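PDB 3SS6: acetyl-CoA acetyltransferase, which probably catalyses the reversible, thiolase-type transfer of an acetyl group between two acetyl-CoA molecules to give acetoacetyl-CoA and free coenzyme A. Local coordinates for residues R14-T19 with F215-H220; L32-L37 with D253-V257; Y280-G284 with P296-G301. One frame throughout, in Å; residues are numbered along the deposited sequence.

Followed from the N terminus, the chain first lays down strand 7-19, whose end enters contact 1, and then helix 29-43, which enters contact 2. Contact 1 closes when the loop at 215-220 returns to the strand, and contact 2 when strand 252-262 passes the helix, so the two long closures cross instead of nesting. They also touch, because strands 7-19 and 252-262 are neighbours in the large mixed sheet. Contact 3 follows in series as a short closure, strand 275-284 being packed against helix 294-305 soon after it. Strand 275-284 borders strand 7-19 on the side away from strand 252-262, which joins the C-terminal thiolase half to the N-terminal one.

Contact 1. Residues R14-T19 with F215-H220; sequences RSPIGT and FSKDEH
Arg14 and Asp218 meet in a bidentate salt bridge. NH1 and NH2 of the arginine each take one carboxylate oxygen on its syn lone pair, and the NH1 to Asp218 OD1 separation is 2.8 Å. Guanidinium and carboxylate lie only 16° apart, so the charged groups are nearly coplanar. Asp218 OD1 also accepts from Ile17 N (2.8 Å) on its anti lone pair. An extended side chain from CG to NE carries the guanidinium out to the acid.

Farther along, the backbones join directly, Glu219 N giving a straight bond of 3.1 Å to Ile17 O. A water bridges Ile17 O to His220 N. The carboxylate of Glu219 then turns back to the strand: OE2 receives Thr19 N at 2.9 Å, the donor lying 23° out of the carboxylate plane. Glu219 CG stands between the backbone N and carbonyl carbon (chi1 61°), and from there the chain extends to the strand. Thr19 CG2 rests 3.5 Å from His220 ND1. At the other end Pro16 CB sits over one face of the Phe215 ring in a CH-pi contact, 4.0 Å from the ring centroid, with Pro16 CG toward the rim, while Ile17 O approaches the ring edge.

In the second shell, Gln200 takes the Arg14 NE hydrogen and Phe197 forms a cation-pi contact with the guanidinium. Glu219 OE2 also accepts from Ala23 N.

The loop after strand 212-215 is thus fastened to the end of strand 7-19 mainly by two acidic side chains, each accepting a backbone N-H of 14-19 (Ile17 N to Asp218, Thr19 N to Glu219). Because the buried Asp218 is paired with Arg14 and also bonded by Ile17 N, its negative charge is probably stabilised and its carboxylate held against rotation.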
ATOM      1  N   ARG A  14     -25.910   9.969 -23.057  1.00 13.09           N
ATOM      2  CA  ARG A  14     -25.241   9.314 -21.936  1.00 10.90           C
ATOM      3  C   ARG A  14     -24.596   8.023 -22.382  1.00 13.01           C
ATOM      4  O   ARG A  14     -24.979   7.456 -23.388  1.00 13.78           O
ATOM      5  CB  ARG A  14     -26.255   9.003 -20.834  1.00 11.10           C
ATOM      6  CG  ARG A  14     -27.365   8.009 -21.268  1.00 12.03           C
ATOM      7  CD  ARG A  14     -28.253   7.671 -20.060  1.00 13.37           C
ATOM      8  NE  ARG A  14     -29.318   6.678 -20.280  1.00 14.22           N
ATOM      9  CZ  ARG A  14     -29.162   5.358 -20.145  1.00 12.87           C
ATOM     10  NH1 ARG A  14     -27.965   4.831 -19.861  1.00 12.86           N
ATOM     11  NH2 ARG A  14     -30.210   4.553 -20.301  1.00 15.17           N
ATOM     12  N   SER A  15     -23.608   7.552 -21.629  1.00 12.23           N
ATOM     13  CA  SER A  15     -23.125   6.191 -21.850  1.00 11.31           C
ATOM     14  C   SER A  15     -24.199   5.241 -21.337  1.00 11.30           C
ATOM     15  O   SER A  15     -25.085   5.653 -20.579  1.00 12.07           O
ATOM     16  CB  SER A  15     -21.826   5.962 -21.066  1.00 12.61           C
ATOM     17  OG  SER A  15     -22.077   5.926 -19.663  1.00 13.50           O
ATOM     18  N   PRO A  16     -24.123   3.957 -21.722  1.00 12.67           N
ATOM     19  CA  PRO A  16     -24.903   2.999 -20.937  1.00 13.04           C
ATOM     20  C   PRO A  16     -24.284   2.958 -19.540  1.00 12.50           C
ATOM     21  O   PRO A  16     -23.136   3.384 -19.357  1.00 12.16           O
ATOM     22  CB  PRO A  16     -24.671   1.650 -21.660  1.00 13.61           C
ATOM     23  CG  PRO A  16     -23.883   1.973 -22.915  1.00 12.57           C
ATOM     24  CD  PRO A  16     -23.182   3.288 -22.633  1.00 13.04           C
ATOM     25  N   ILE A  17     -25.036   2.448 -18.569  1.00 12.76           N
ATOM     26  CA  ILE A  17     -24.537   2.385 -17.192  1.00 11.45           C
ATOM     27  C   ILE A  17     -23.983   0.991 -16.919  1.00 13.17           C
ATOM     28  O   ILE A  17     -24.701  -0.009 -17.034  1.00 14.47           O
ATOM     29  CB  ILE A  17     -25.639   2.750 -16.181  1.00 12.89           C
ATOM     30  CG1 ILE A  17     -26.117   4.189 -16.428  1.00 12.14           C
ATOM     31  CG2 ILE A  17     -25.120   2.592 -14.749  1.00 12.58           C
ATOM     32  CD1 ILE A  17     -27.418   4.540 -15.724  1.00 15.03           C
ATOM     33  N   GLY A  18     -22.699   0.940 -16.574  1.00 11.89           N
ATOM     34  CA  GLY A  18     -22.028  -0.308 -16.244  1.00 13.62           C
ATOM     35  C   GLY A  18     -22.222  -0.726 -14.792  1.00 14.17           C
ATOM     36  O   GLY A  18     -22.459   0.109 -13.913  1.00 14.02           O
ATOM     37  N   THR A  19     -22.145  -2.033 -14.547  1.00 14.01           N
ATOM     38  CA  THR A  19     -22.186  -2.548 -13.180  1.00 13.35           C
ATOM     39  C   THR A  19     -20.778  -2.574 -12.601  1.00 15.54           C
ATOM     40  O   THR A  19     -19.795  -2.541 -13.331  1.00 16.14           O
ATOM     41  CB  THR A  19     -22.781  -3.970 -13.109  1.00 16.89           C
ATOM     42  OG1 THR A  19     -22.044  -4.845 -13.972  1.00 22.26           O
ATOM     43  CG2 THR A  19     -24.235  -3.960 -13.518  1.00 17.21           C
ATOM     44  N   PHE A 215     -19.651  -1.450 -25.721  1.00 17.47           N
ATOM     45  CA  PHE A 215     -20.637  -1.479 -24.654  1.00 15.75           C
ATOM     46  C   PHE A 215     -21.768  -0.518 -24.998  1.00 16.79           C
ATOM     47  O   PHE A 215     -21.556   0.694 -25.058  1.00 16.93           O
ATOM     48  CB  PHE A 215     -19.940  -1.041 -23.359  1.00 14.61           C
ATOM     49  CG  PHE A 215     -20.840  -0.972 -22.164  1.00 15.60           C
ATOM     50  CD1 PHE A 215     -21.605  -2.069 -21.780  1.00 16.75           C
ATOM     51  CD2 PHE A 215     -20.891   0.184 -21.395  1.00 13.92           C
ATOM     52  CE1 PHE A 215     -22.424  -2.004 -20.661  1.00 19.34           C
ATOM     53  CE2 PHE A 215     -21.690   0.256 -20.269  1.00 15.07           C
ATOM     54  CZ  PHE A 215     -22.474  -0.839 -19.904  1.00 16.45           C
ATOM     55  N   SER A 216     -22.968  -1.056 -25.217  1.00 15.41           N
ATOM     56  CA  SER A 216     -24.046  -0.249 -25.772  1.00 15.99           C
ATOM     57  C   SER A 216     -25.369  -0.358 -25.011  1.00 17.88           C
ATOM     58  O   SER A 216     -26.311   0.370 -25.330  1.00 18.55           O
ATOM     59  CB  SER A 216     -24.250  -0.581 -27.256  1.00 20.06           C
ATOM     60  OG  SER A 216     -24.668  -1.923 -27.409  1.00 22.19           O
ATOM     61  N   LYS A 217     -25.436  -1.243 -24.014  1.00 16.84           N
ATOM     62  CA  LYS A 217     -26.679  -1.466 -23.275  1.00 15.89           C
ATOM     63  C   LYS A 217     -26.460  -1.454 -21.763  1.00 17.83           C
ATOM     64  O   LYS A 217     -25.497  -2.040 -21.262  1.00 17.65           O
ATOM     65  CB  LYS A 217     -27.313  -2.800 -23.672  1.00 20.80           C
ATOM     66  CG  LYS A 217     -27.385  -3.028 -25.181  1.00 32.42           C
ATOM     67  CD  LYS A 217     -28.440  -2.157 -25.848  1.00 41.65           C
ATOM     68  CE  LYS A 217     -29.845  -2.627 -25.492  1.00 48.42           C
ATOM     69  NZ  LYS A 217     -30.916  -1.947 -26.279  1.00 50.16           N
ATOM     70  N   ASP A 218     -27.372  -0.803 -21.050  1.00 14.80           N
ATOM     71  CA  ASP A 218     -27.337  -0.761 -19.586  1.00 12.56           C
ATOM     72  C   ASP A 218     -27.271  -2.180 -19.034  1.00 16.23           C
ATOM     73  O   ASP A 218     -28.051  -3.050 -19.444  1.00 18.02           O
ATOM     74  CB  ASP A 218     -28.597  -0.061 -19.068  1.00 13.30           C
ATOM     75  CG  ASP A 218     -28.674   1.398 -19.493  1.00 16.04           C
ATOM     76  OD1 ASP A 218     -27.702   2.154 -19.244  1.00 14.72           O
ATOM     77  OD2 ASP A 218     -29.715   1.794 -20.068  1.00 15.80           O
ATOM     78  N   GLU A 219     -26.354  -2.437 -18.106  1.00 14.40           N
ATOM     79  CA  GLU A 219     -26.183  -3.823 -17.692  1.00 17.92           C
ATOM     80  C   GLU A 219     -26.654  -4.129 -16.271  1.00 13.97           C
ATOM     81  O   GLU A 219     -26.624  -5.290 -15.850  1.00 17.01           O
ATOM     82  CB  GLU A 219     -24.760  -4.345 -17.970  1.00 26.00           C
ATOM     83  CG  GLU A 219     -23.695  -3.595 -17.244  1.00 22.67           C
ATOM     84  CD  GLU A 219     -22.278  -4.156 -17.430  1.00 20.96           C
ATOM     85  OE1 GLU A 219     -22.044  -5.181 -18.113  1.00 24.77           O
ATOM     86  OE2 GLU A 219     -21.373  -3.550 -16.856  1.00 17.68           O
ATOM     87  N   HIS A 220     -27.143  -3.113 -15.557  1.00 12.59           N
ATOM     88  CA  HIS A 220     -27.625  -3.340 -14.191  1.00 14.41           C
ATOM     89  C   HIS A 220     -29.001  -4.022 -14.113  1.00 16.62           C
ATOM     90  O   HIS A 220     -29.238  -4.810 -13.208  1.00 16.29           O
ATOM     91  CB  HIS A 220     -27.636  -2.044 -13.357  1.00 15.74           C
ATOM     92  CG  HIS A 220     -27.596  -2.290 -11.880  1.00 17.07           C
ATOM     93  ND1 HIS A 220     -26.422  -2.548 -11.205  1.00 20.39           N
ATOM     94  CD2 HIS A 220     -28.581  -2.338 -10.953  1.00 17.69           C
ATOM     95  CE1 HIS A 220     -26.683  -2.732  -9.923  1.00 19.44           C
ATOM     96  NE2 HIS A 220     -27.985  -2.611  -9.742  1.00 17.92           N
TER
HETATM   97  O   HOH W   1     -27.286  -0.276 -16.056  1.00 14.72           O

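Contact 2. Residues L32-L37 with D253-V257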
ATOM      1  N   LEU A  32     -14.215   7.746 -19.890  1.00 11.28           N
ATOM      2  CA  LEU A  32     -15.645   7.461 -19.969  1.00 11.81           C
ATOM      3  C   LEU A  32     -16.402   8.710 -20.425  1.00 11.33           C
ATOM      4  O   LEU A  32     -17.423   8.623 -21.100  1.00 12.69           O
ATOM      5  CB  LEU A  32     -16.146   6.976 -18.606  1.00 13.50           C
ATOM      6  CG  LEU A  32     -17.624   6.585 -18.472  1.00 14.01           C
ATOM      7  CD1 LEU A  32     -18.043   5.660 -19.625  1.00 17.08           C
ATOM      8  CD2 LEU A  32     -17.846   5.902 -17.110  1.00 11.43           C
ATOM      9  N   ALA A  33     -15.871   9.879 -20.069  1.00 12.33           N
ATOM     10  CA  ALA A  33     -16.501  11.145 -20.470  1.00 12.43           C
ATOM     11  C   ALA A  33     -16.249  11.472 -21.927  1.00 14.21           C
ATOM     12  O   ALA A  33     -17.135  11.980 -22.605  1.00 12.30           O
ATOM     13  CB  ALA A  33     -16.017  12.297 -19.590  1.00 14.78           C
ATOM     14  N   VAL A  34     -15.044  11.174 -22.406  1.00 14.21           N
ATOM     15  CA  VAL A  34     -14.631  11.600 -23.746  1.00 13.37           C
ATOM     16  C   VAL A  34     -15.624  11.302 -24.887  1.00 14.66           C
ATOM     17  O   VAL A  34     -16.033  12.211 -25.591  1.00 13.06           O
ATOM     18  CB  VAL A  34     -13.206  11.086 -24.095  1.00 15.17           C
ATOM     19  CG1 VAL A  34     -12.979  11.135 -25.601  1.00 16.76           C
ATOM     20  CG2 VAL A  34     -12.143  11.922 -23.354  1.00 13.72           C
ATOM     21  N   PRO A  35     -16.021  10.031 -25.077  1.00 15.54           N
ATOM     22  CA  PRO A  35     -16.874   9.754 -26.242  1.00 14.70           C
ATOM     23  C   PRO A  35     -18.259  10.389 -26.133  1.00 14.96           C
ATOM     24  O   PRO A  35     -18.892  10.675 -27.161  1.00 14.56           O
ATOM     25  CB  PRO A  35     -16.986   8.219 -26.256  1.00 18.18           C
ATOM     26  CG  PRO A  35     -16.604   7.786 -24.870  1.00 17.51           C
ATOM     27  CD  PRO A  35     -15.633   8.809 -24.348  1.00 15.06           C
ATOM     28  N   VAL A  36     -18.714  10.596 -24.903  1.00 13.55           N
ATOM     29  CA  VAL A  36     -20.012  11.218 -24.662  1.00 14.24           C
ATOM     30  C   VAL A  36     -19.941  12.730 -24.911  1.00 13.96           C
ATOM     31  O   VAL A  36     -20.862  13.319 -25.499  1.00 14.65           O
ATOM     32  CB  VAL A  36     -20.538  10.866 -23.253  1.00 16.71           C
ATOM     33  CG1 VAL A  36     -21.908  11.468 -23.028  1.00 17.28           C
ATOM     34  CG2 VAL A  36     -20.612   9.350 -23.101  1.00 17.86           C
ATOM     35  N   LEU A  37     -18.847  13.357 -24.479  1.00 13.39           N
ATOM     36  CA  LEU A  37     -18.595  14.751 -24.830  1.00 13.06           C
ATOM     37  C   LEU A  37     -18.584  14.919 -26.345  1.00 14.85           C
ATOM     38  O   LEU A  37     -19.193  15.841 -26.888  1.00 14.76           O
ATOM     39  CB  LEU A  37     -17.238  15.198 -24.296  1.00 13.36           C
ATOM     40  CG  LEU A  37     -17.160  15.395 -22.787  1.00 14.42           C
ATOM     41  CD1 LEU A  37     -15.714  15.644 -22.374  1.00 17.20           C
ATOM     42  CD2 LEU A  37     -18.060  16.552 -22.337  1.00 14.35           C
ATOM     43  N   ASP A 253     -20.908   2.611 -13.128  1.00 11.90           N
ATOM     44  CA  ASP A 253     -20.044   3.481 -13.932  1.00 14.09           C
ATOM     45  C   ASP A 253     -20.868   4.121 -15.042  1.00 14.84           C
ATOM     46  O   ASP A 253     -21.667   3.449 -15.688  1.00 13.35           O
ATOM     47  CB  ASP A 253     -18.916   2.660 -14.575  1.00 13.86           C
ATOM     48  CG  ASP A 253     -18.149   1.820 -13.568  1.00 15.82           C
ATOM     49  OD1 ASP A 253     -17.921   2.295 -12.438  1.00 14.39           O
ATOM     50  OD2 ASP A 253     -17.761   0.678 -13.897  1.00 14.77           O
ATOM     51  N   GLY A 254     -20.669   5.406 -15.292  1.00 10.58           N
ATOM     52  CA  GLY A 254     -21.398   6.025 -16.394  1.00 10.65           C
ATOM     53  C   GLY A 254     -21.054   7.482 -16.586  1.00 13.66           C
ATOM     54  O   GLY A 254     -20.532   8.109 -15.687  1.00 13.44           O
ATOM     55  N   SER A 255     -21.347   8.018 -17.765  1.00 11.08           N
ATOM     56  CA  SER A 255     -21.242   9.461 -17.976  1.00 10.35           C
ATOM     57  C   SER A 255     -22.491   9.963 -18.680  1.00 12.96           C
ATOM     58  O   SER A 255     -23.237   9.180 -19.292  1.00 14.65           O
ATOM     59  CB  SER A 255     -19.997   9.799 -18.808  1.00 12.67           C
ATOM     60  OG  SER A 255     -20.062   9.174 -20.088  1.00 14.75           O
ATOM     61  N   ALA A 256     -22.745  11.265 -18.570  1.00 11.11           N
ATOM     62  CA  ALA A 256     -23.917  11.861 -19.209  1.00 11.18           C
ATOM     63  C   ALA A 256     -23.664  13.344 -19.425  1.00 13.40           C
ATOM     64  O   ALA A 256     -23.124  14.017 -18.548  1.00 13.51           O
ATOM     65  CB  ALA A 256     -25.161  11.649 -18.343  1.00 13.13           C
ATOM     66  N   VAL A 257     -24.058  13.856 -20.591  1.00 11.80           N
ATOM     67  CA  VAL A 257     -23.633  15.185 -21.019  1.00 14.04           C
ATOM     68  C   VAL A 257     -24.785  15.881 -21.743  1.00 15.75           C
ATOM     69  O   VAL A 257     -25.485  15.251 -22.532  1.00 17.88           O
ATOM     70  CB  VAL A 257     -22.434  15.050 -22.008  1.00 17.85           C
ATOM     71  CG1 VAL A 257     -22.042  16.373 -22.578  1.00 18.18           C
ATOM     72  CG2 VAL A 257     -21.216  14.418 -21.299  1.00 21.12           C
TER
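This is helix-on-sheet packing, with Leu32, Val36 and Leu37 of helix 29-43 laid against Ser255 and Val257 of strand 252-262 in the central sheet of the thiolase N-terminal domain. The segment axes approach to 7.7 Å and diverge by 31°, so helix and strand run roughly the same way. One polar bond joins them: Ser255 OG donates to Leu32 O at 2.9 Å, reaching that carbonyl from above its plane (52° out) and not along a lone pair. The serine torsion, with OG between backbone N and carbonyl carbon (chi1 60°), places the hydroxyl against that carbonyl. Val36 CG2 lies 3.1 Å from Ser255 OG.

Leu32 lays CD2 over the backbone at Gly254, 3.4 Å from its N. One turn on, the Val36 and Val257 side chains slide past each other, with Val36 CG1 in tight contact 3.5 Å from Val257 CG2. Leu37 crosses Val257 at about a right angle, its CD2 reaching CG2 at 3.9 Å. Val118 and Val114 of strand 112-120 continue this apolar layer.

Ser255 OG thus gives the Leu32 carbonyl a donor where the kink beside Pro35 leaves the usual helix bond from Val36 N missing.

Contact 3. Residues Y280-G284 with P296-G301; sequences YSVAG and PAIRKG
Ser281 and Ala283, with the most surface buried here, face helix 294-305 from the strand before it, 275-284: helix-on-sheet packing in the C-terminal thiolase domain, segment axes 6.9 Å apart and directed 137° from each other. Ser281 OG makes a short bond of 2.6 Å to Ala297 O, meeting the carbonyl 41° out of its plane. Gly301 N, the helix's own donor, reaches that oxygen from the opposite face, so the carbonyl accepts twice. Gly301, which has no side chain, puts its CA 3.5 Å from Ser281 OG, consistent with the close approach.

Two residues along, Ala283 CB lies 3.8 Å from Pro296 CB and 4.2 Å from Ala297 CB. Lys300 reaches along the side of the strand: with CG anti to the backbone N (chi1 -176°) and every later torsion extended, its NZ arrives nearly in line with the C=O of Val282, 2.9 Å from the oxygen.

The other strand face meets helix 93-107, and there Tyr280 packs on Val109 and Val282 on Thr83 of a second subunit. Small side chains let strand and helix backbones come close, and the ammonium of Lys300 probably polarises the Val282 carbonyl it binds.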
ATOM      1  N   TYR A 280     -34.259  25.968 -10.918  1.00 16.37           N
ATOM      2  CA  TYR A 280     -33.541  24.953 -10.157  1.00 15.45           C
ATOM      3  C   TYR A 280     -33.462  25.397  -8.716  1.00 15.43           C
ATOM      4  O   TYR A 280     -33.559  26.596  -8.425  1.00 18.17           O
ATOM      5  CB  TYR A 280     -32.130  24.692 -10.727  1.00 15.44           C
ATOM      6  CG  TYR A 280     -31.393  25.953 -11.129  1.00 16.90           C
ATOM      7  CD1 TYR A 280     -30.669  26.692 -10.197  1.00 15.26           C
ATOM      8  CD2 TYR A 280     -31.439  26.418 -12.440  1.00 18.13           C
ATOM      9  CE1 TYR A 280     -30.014  27.850 -10.567  1.00 17.25           C
ATOM     10  CE2 TYR A 280     -30.785  27.572 -12.815  1.00 16.94           C
ATOM     11  CZ  TYR A 280     -30.068  28.285 -11.870  1.00 17.62           C
ATOM     12  OH  TYR A 280     -29.417  29.448 -12.221  1.00 20.92           O
ATOM     13  N   SER A 281     -33.299  24.439  -7.805  1.00 15.90           N
ATOM     14  CA  SER A 281     -33.299  24.759  -6.388  1.00 16.20           C
ATOM     15  C   SER A 281     -32.439  23.787  -5.582  1.00 17.71           C
ATOM     16  O   SER A 281     -32.217  22.646  -5.992  1.00 19.71           O
ATOM     17  CB  SER A 281     -34.729  24.743  -5.858  1.00 20.76           C
ATOM     18  OG  SER A 281     -35.322  23.491  -6.136  1.00 21.40           O
ATOM     19  N   VAL A 282     -31.969  24.262  -4.433  1.00 17.11           N
ATOM     20  CA  VAL A 282     -31.097  23.482  -3.550  1.00 16.53           C
ATOM     21  C   VAL A 282     -31.569  23.673  -2.110  1.00 17.81           C
ATOM     22  O   VAL A 282     -31.814  24.803  -1.678  1.00 22.20           O
ATOM     23  CB  VAL A 282     -29.629  23.966  -3.660  1.00 18.67           C
ATOM     24  CG1 VAL A 282     -28.738  23.218  -2.682  1.00 19.71           C
ATOM     25  CG2 VAL A 282     -29.115  23.796  -5.087  1.00 17.83           C
ATOM     26  N   ALA A 283     -31.697  22.580  -1.363  1.00 16.39           N
ATOM     27  CA  ALA A 283     -32.139  22.677   0.032  1.00 17.47           C
ATOM     28  C   ALA A 283     -31.273  21.808   0.939  1.00 19.53           C
ATOM     29  O   ALA A 283     -30.917  20.689   0.579  1.00 21.29           O
ATOM     30  CB  ALA A 283     -33.615  22.271   0.149  1.00 21.27           C
ATOM     31  N   GLY A 284     -30.910  22.335   2.101  1.00 17.70           N
ATOM     32  CA  GLY A 284     -30.134  21.562   3.058  1.00 20.17           C
ATOM     33  C   GLY A 284     -30.971  20.936   4.159  1.00 21.91           C
ATOM     34  O   GLY A 284     -31.849  21.583   4.734  1.00 23.37           O
ATOM     35  N   PRO A 296     -37.943  19.214   0.339  1.00 21.05           N
ATOM     36  CA  PRO A 296     -37.823  20.675   0.409  1.00 21.18           C
ATOM     37  C   PRO A 296     -37.254  21.302  -0.871  1.00 20.78           C
ATOM     38  O   PRO A 296     -37.602  22.444  -1.169  1.00 23.92           O
ATOM     39  CB  PRO A 296     -36.869  20.900   1.593  1.00 23.48           C
ATOM     40  CG  PRO A 296     -36.136  19.611   1.747  1.00 22.17           C
ATOM     41  CD  PRO A 296     -37.117  18.541   1.360  1.00 22.56           C
ATOM     42  N   ALA A 297     -36.396  20.588  -1.599  1.00 19.20           N
ATOM     43  CA  ALA A 297     -35.843  21.134  -2.840  1.00 16.32           C
ATOM     44  C   ALA A 297     -36.944  21.325  -3.871  1.00 16.99           C
ATOM     45  O   ALA A 297     -37.032  22.367  -4.521  1.00 18.80           O
ATOM     46  CB  ALA A 297     -34.742  20.232  -3.394  1.00 17.36           C
ATOM     47  N   ILE A 298     -37.802  20.320  -3.998  1.00 17.87           N
ATOM     48  CA  ILE A 298     -38.914  20.415  -4.944  1.00 19.21           C
ATOM     49  C   ILE A 298     -39.907  21.495  -4.517  1.00 20.36           C
ATOM     50  O   ILE A 298     -40.326  22.314  -5.337  1.00 22.76           O
ATOM     51  CB  ILE A 298     -39.594  19.051  -5.161  1.00 17.69           C
ATOM     52  CG1 ILE A 298     -38.650  18.130  -5.951  1.00 16.58           C
ATOM     53  CG2 ILE A 298     -40.938  19.214  -5.893  1.00 19.18           C
ATOM     54  CD1 ILE A 298     -39.126  16.689  -6.049  1.00 19.27           C
ATOM     55  N   ARG A 299     -40.268  21.525  -3.238  1.00 17.61           N
ATOM     56  CA  ARG A 299     -41.212  22.536  -2.765  1.00 21.65           C
ATOM     57  C   ARG A 299     -40.674  23.938  -3.013  1.00 25.31           C
ATOM     58  O   ARG A 299     -41.395  24.803  -3.507  1.00 23.32           O
ATOM     59  CB  ARG A 299     -41.554  22.327  -1.288  1.00 23.36           C
ATOM     60  CG  ARG A 299     -42.349  21.053  -1.037  1.00 26.63           C
ATOM     61  CD  ARG A 299     -42.790  20.912   0.412  1.00 31.91           C
ATOM     62  NE  ARG A 299     -43.881  19.945   0.539  1.00 34.75           N
ATOM     63  CZ  ARG A 299     -43.887  18.917   1.386  1.00 36.23           C
ATOM     64  NH1 ARG A 299     -42.861  18.710   2.199  1.00 34.51           N
ATOM     65  NH2 ARG A 299     -44.929  18.099   1.422  1.00 37.60           N
ATOM     66  N   LYS A 300     -39.399  24.142  -2.685  1.00 25.27           N
ATOM     67  CA  LYS A 300     -38.742  25.438  -2.859  1.00 26.88           C
ATOM     68  C   LYS A 300     -38.760  25.860  -4.327  1.00 23.31           C
ATOM     69  O   LYS A 300     -39.093  27.009  -4.662  1.00 23.44           O
ATOM     70  CB  LYS A 300     -37.297  25.345  -2.349  1.00 31.43           C
ATOM     71  CG  LYS A 300     -36.496  26.637  -2.372  1.00 36.64           C
ATOM     72  CD  LYS A 300     -35.127  26.408  -1.731  1.00 38.35           C
ATOM     73  CE  LYS A 300     -34.266  27.662  -1.720  1.00 39.29           C
ATOM     74  NZ  LYS A 300     -32.965  27.404  -1.038  1.00 37.52           N
ATOM     75  N   GLY A 301     -38.420  24.919  -5.198  1.00 22.69           N
ATOM     76  CA  GLY A 301     -38.369  25.168  -6.629  1.00 22.96           C
ATOM     77  C   GLY A 301     -39.716  25.449  -7.272  1.00 25.40           C
ATOM     78  O   GLY A 301     -39.811  26.295  -8.160  1.00 26.16           O
TER
HETATM   79  O   HOH W   2     -32.090  27.414  -4.211  1.00 19.46           O